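Local coordinates for dual specificity protein phosphatase 18 (Homo sapiens, PDB 2ESB) that removes phosphate from tyrosine, serine and threonine residues of proteins, preferring phosphotyrosine and doubly phosphorylated MAP kinase peptides over phosphothreonine, at residues 116-119 with 120-124; 126-129 with 130-134. One frame throughout, in Å; residues are numbered along the deposited sequence.

Interaction 1 closes helix 110-122 and interaction 2 opens helix 127-137, in series along the chain and separated by a short turn. Their centres lie about 9 Å apart, on the same side of the chain's centre, and they touch: Leu119 CD1 comes within 3.2 Å of Thr134 OG1, and Met120 SD packs at 3.6 Å on Leu127 CA. The turn brings the helices side by side, so that Leu116, Leu119 and Met120 pack against Leu127, Ala130 and Thr134 within the helical part of the catalytic domain, where both helices also meet helix 145-159. Interaction 1 lies at the far end of the helix that follows the predicted nucleophile Cys104; interaction 2 lies away from that site.

Interaction 1 (116-119 with 120-124); sequences LAYL and MKYHA
Leu116 O takes the amide of Met120 in an i to i+4 helical bond of 3.1 Å, and Met120 CG lies close to the same oxygen, with CE bent back near Ala117. One residue on, the bond repeats, Lys121 N to Ala117 O; Ala117 itself packs on Phe83 and Tyr154, and the extended lysine carries NZ to salt bridges with Asp84 and Asp88. Tyr118 is the hub of an aromatic cluster. With CG anti to N (chi1 165°), its ring runs toward the helix end, where Tyr122 meets it at CE1 and His123 at CE2. Tyr118 CE1 lies 3.7 Å from Tyr122 CD1, but the planes, inclined at 27°, are slid so far apart that the rings barely overlap. Tyr122 stacks instead on His91 and bonds Asp88 through its hydroxyl. At the CE2 flank, His123 CD2 approaches Tyr118 CE2 at 3.7 Å, obliquely. One water bridges the pair, 2.6 Å from Tyr118 OH and 2.8 Å from His123 NE2, lying in plane at the edge of both rings. A phenylalanine in place of Tyr118 would probably keep the ring contacts yet leave the bridging water, and through it His123 NE2, without its phenolic partner. Leu119 finishes the walk: its O receives His123 N at 2.9 Å, with the donor 36° above the carbonyl plane, and its CD2 touches the imidazole at a slant. That bent bond coincides with His123 leaving helical phi/psi. At the C-terminal end of helix 110-122 the aromatic cluster thus adds to amide bonds that persist as far as His123, and the water link through His123 NE2 probably steadies the imidazole's rotation against the tyrosine.

Interaction 2 (126-129 with 130-134); sequences SLLD and AHTWT
On the packed side of this first helical turn, Ala130 CB sits 3.4 Å from Ser126 O, the same oxygen that accepts the amide of Ala130 at 2.8 Å. That bond is the first of four successive i to i+4 bonds, which continue from His131 to Leu127, Thr132 to Leu128 and Trp133 to Asp129. Leu127 is buried against Met120, Trp148 and Leu151. His131, with CG anti to N (chi1 175°), sends its ring away from the preceding turn to meet Trp148. Further along, Ala130 O is gripped twice, by Thr134 N at 3.0 Å and Thr134 OG1 at 2.9 Å, which reach it from opposite faces of the carbonyl plane; Thr134 itself is buried against helix 110-122.

The other side is looser and wetter. Exposed Asp129 and Thr132 are joined by a water that donates to Asp129 OD1 at 2.8 Å and lies 2.6 Å from Thr132 OG1. Because chi1 of -55° sets OG1 beside its own backbone N, Thr132 OG1 also lies 3.0 Å from Leu128 O.

At the start, Ser126 OG accepts Asp129 N at 2.9 Å with an N-H...O angle of 161°, while Glu155 takes the amide of Leu127. This serine N-cap, its side chain accepting a first-turn amide, is a classic beginning of an alpha-helix, here helix 127-137 of the phosphatase domain.

Interaction 1 (116-119 with 120-124)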
loop_
_atom_site.group_PDB
_atom_site.type_symbol
_atom_site.label_atom_id
_atom_site.label_comp_id
_atom_site.label_asym_id
_atom_site.label_seq_id
_atom_site.Cartn_x
_atom_site.Cartn_y
_atom_site.Cartn_z
ATOM N N LEU A 116 1.240 1.582 3.886
ATOM C CA LEU A 116 1.298 2.037 5.275
ATOM C C LEU A 116 2.050 1.032 6.143
ATOM O O LEU A 116 2.863 1.419 6.983
ATOM C CB LEU A 116 -0.111 2.259 5.849
ATOM C CG LEU A 116 -0.973 3.316 5.150
ATOM C CD1 LEU A 116 -2.306 3.451 5.880
ATOM C CD2 LEU A 116 -0.238 4.661 5.120
ATOM N N ALA A 117 1.792 -0.257 5.931
ATOM C CA ALA A 117 2.463 -1.285 6.714
ATOM C C ALA A 117 3.961 -1.223 6.462
ATOM O O ALA A 117 4.768 -1.317 7.395
ATOM C CB ALA A 117 1.920 -2.687 6.352
ATOM N N TYR A 118 4.336 -1.062 5.199
ATOM C CA TYR A 118 5.749 -0.990 4.848
ATOM C C TYR A 118 6.444 0.199 5.513
ATOM O O TYR A 118 7.530 0.050 6.086
ATOM C CB TYR A 118 5.909 -0.905 3.328
ATOM C CG TYR A 118 7.293 -0.480 2.894
ATOM C CD1 TYR A 118 8.376 -1.364 2.957
ATOM C CD2 TYR A 118 7.532 0.825 2.482
ATOM C CE1 TYR A 118 9.666 -0.942 2.626
ATOM C CE2 TYR A 118 8.808 1.256 2.147
ATOM C CZ TYR A 118 9.870 0.372 2.225
ATOM O OH TYR A 118 11.132 0.823 1.935
ATOM N N LEU A 119 5.824 1.378 5.432
ATOM C CA LEU A 119 6.411 2.579 6.027
ATOM C C LEU A 119 6.633 2.428 7.529
ATOM O O LEU A 119 7.656 2.868 8.054
ATOM C CB LEU A 119 5.536 3.806 5.758
ATOM C CG LEU A 119 5.496 4.285 4.304
ATOM C CD1 LEU A 119 4.508 5.435 4.151
ATOM C CD2 LEU A 119 6.894 4.726 3.883
ATOM N N MET A 120 5.688 1.803 8.225
ATOM C CA MET A 120 5.858 1.617 9.663
ATOM C C MET A 120 7.025 0.687 9.955
ATOM O O MET A 120 7.833 0.943 10.852
ATOM C CB MET A 120 4.596 1.025 10.306
ATOM C CG MET A 120 3.396 1.959 10.342
ATOM S SD MET A 120 2.102 1.326 11.454
ATOM C CE MET A 120 1.505 -0.088 10.488
ATOM N N LYS A 121 7.119 -0.397 9.197
ATOM C CA LYS A 121 8.178 -1.357 9.443
ATOM C C LYS A 121 9.563 -0.909 9.022
ATOM O O LYS A 121 10.526 -1.129 9.752
ATOM C CB LYS A 121 7.860 -2.699 8.776
ATOM C CG LYS A 121 8.869 -3.781 9.136
ATOM C CD LYS A 121 8.537 -5.153 8.563
ATOM C CE LYS A 121 9.551 -6.209 9.080
ATOM N NZ LYS A 121 9.143 -7.627 8.760
ATOM N N TYR A 122 9.679 -0.261 7.869
ATOM C CA TYR A 122 11.003 0.130 7.396
ATOM C C TYR A 122 11.420 1.593 7.454
ATOM O O TYR A 122 12.581 1.910 7.195
ATOM C CB TYR A 122 11.206 -0.398 5.973
ATOM C CG TYR A 122 11.491 -1.875 5.955
ATOM C CD1 TYR A 122 10.477 -2.793 5.717
ATOM C CD2 TYR A 122 12.770 -2.356 6.248
ATOM C CE1 TYR A 122 10.723 -4.159 5.774
ATOM C CE2 TYR A 122 13.024 -3.722 6.309
ATOM C CZ TYR A 122 11.992 -4.616 6.072
ATOM O OH TYR A 122 12.211 -5.967 6.150
ATOM N N HIS A 123 10.490 2.489 7.766
ATOM C CA HIS A 123 10.838 3.908 7.861
ATOM C C HIS A 123 10.567 4.443 9.273
ATOM O O HIS A 123 10.483 5.652 9.497
ATOM C CB HIS A 123 10.066 4.704 6.806
ATOM C CG HIS A 123 10.622 4.542 5.423
ATOM N ND1 HIS A 123 11.589 5.375 4.905
ATOM C CD2 HIS A 123 10.402 3.595 4.482
ATOM C CE1 HIS A 123 11.940 4.949 3.705
ATOM N NE2 HIS A 123 11.234 3.870 3.424
ATOM N N ALA A 124 10.420 3.512 10.210
ATOM C CA ALA A 124 10.175 3.832 11.614
ATOM C C ALA A 124 9.137 4.941 11.791
ATOM O O ALA A 124 9.367 5.918 12.511
ATOM C CB ALA A 124 11.492 4.227 12.280
HETATM O O HOH W 1 11.577 3.150 0.755
#

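Interaction 2 (126-129 with 130-134)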
loop_
_atom_site.group_PDB
_atom_site.type_symbol
_atom_site.label_atom_id
_atom_site.label_comp_id
_atom_site.label_asym_id
_atom_site.label_seq_id
_atom_site.Cartn_x
_atom_site.Cartn_y
_atom_site.Cartn_z
ATOM N N SER A 126 5.075 6.099 12.747
ATOM C CA SER A 126 3.867 5.691 13.452
ATOM C C SER A 126 2.814 5.534 12.355
ATOM O O SER A 126 2.995 6.062 11.250
ATOM C CB SER A 126 3.426 6.788 14.416
ATOM O OG SER A 126 3.123 7.960 13.688
ATOM N N LEU A 127 1.728 4.815 12.641
ATOM C CA LEU A 127 0.673 4.643 11.651
ATOM C C LEU A 127 0.175 6.024 11.240
ATOM O O LEU A 127 -0.056 6.294 10.060
ATOM C CB LEU A 127 -0.488 3.805 12.216
ATOM C CG LEU A 127 -1.683 3.551 11.274
ATOM C CD1 LEU A 127 -1.189 2.953 9.940
ATOM C CD2 LEU A 127 -2.691 2.596 11.945
ATOM N N LEU A 128 0.020 6.910 12.215
ATOM C CA LEU A 128 -0.449 8.265 11.921
ATOM C C LEU A 128 0.500 8.994 10.962
ATOM O O LEU A 128 0.057 9.594 9.970
ATOM C CB LEU A 128 -0.585 9.076 13.218
ATOM C CG LEU A 128 -1.011 10.547 13.081
ATOM C CD1 LEU A 128 -2.375 10.630 12.423
ATOM C CD2 LEU A 128 -1.051 11.213 14.454
ATOM N N ASP A 129 1.799 8.951 11.252
ATOM C CA ASP A 129 2.767 9.640 10.393
ATOM C C ASP A 129 2.872 8.975 9.025
ATOM O O ASP A 129 3.045 9.650 8.010
ATOM C CB ASP A 129 4.152 9.713 11.055
ATOM C CG ASP A 129 4.194 10.698 12.228
ATOM O OD1 ASP A 129 3.268 11.528 12.358
ATOM O OD2 ASP A 129 5.160 10.650 13.021
ATOM N N ALA A 130 2.762 7.656 8.991
ATOM C CA ALA A 130 2.813 6.958 7.711
ATOM C C ALA A 130 1.609 7.393 6.874
ATOM O O ALA A 130 1.717 7.578 5.660
ATOM C CB ALA A 130 2.785 5.446 7.942
ATOM N N HIS A 131 0.450 7.553 7.516
ATOM C CA HIS A 131 -0.733 7.976 6.772
ATOM C C HIS A 131 -0.620 9.426 6.277
ATOM O O HIS A 131 -0.936 9.723 5.121
ATOM C CB HIS A 131 -2.009 7.827 7.619
ATOM C CG HIS A 131 -3.235 8.369 6.944
ATOM N ND1 HIS A 131 -3.676 9.660 7.134
ATOM C CD2 HIS A 131 -4.041 7.831 5.996
ATOM C CE1 HIS A 131 -4.697 9.900 6.326
ATOM N NE2 HIS A 131 -4.937 8.806 5.623
ATOM N N THR A 132 -0.177 10.331 7.145
ATOM C CA THR A 132 -0.036 11.737 6.758
ATOM C C THR A 132 0.887 11.846 5.549
ATOM O O THR A 132 0.599 12.561 4.583
ATOM C CB THR A 132 0.559 12.578 7.905
ATOM O OG1 THR A 132 -0.249 12.414 9.077
ATOM C CG2 THR A 132 0.606 14.065 7.522
ATOM N N TRP A 133 2.001 11.130 5.611
ATOM C CA TRP A 133 2.973 11.131 4.526
ATOM C C TRP A 133 2.373 10.563 3.237
ATOM O O TRP A 133 2.456 11.186 2.180
ATOM C CB TRP A 133 4.210 10.307 4.920
ATOM C CG TRP A 133 5.217 10.165 3.788
ATOM C CD1 TRP A 133 5.266 9.167 2.841
ATOM C CD2 TRP A 133 6.246 11.097 3.440
ATOM N NE1 TRP A 133 6.266 9.432 1.916
ATOM C CE2 TRP A 133 6.879 10.612 2.264
ATOM C CE3 TRP A 133 6.697 12.300 4.003
ATOM C CZ2 TRP A 133 7.933 11.292 1.646
ATOM C CZ3 TRP A 133 7.749 12.974 3.384
ATOM C CH2 TRP A 133 8.353 12.467 2.220
ATOM N N THR A 134 1.764 9.386 3.323
ATOM C CA THR A 134 1.204 8.763 2.124
ATOM C C THR A 134 0.099 9.609 1.509
ATOM O O THR A 134 0.042 9.785 0.283
ATOM C CB THR A 134 0.698 7.325 2.428
ATOM O OG1 THR A 134 1.788 6.540 2.939
ATOM C CG2 THR A 134 0.176 6.654 1.158
HETATM O O HOH W 2 1.222 12.926 11.132
#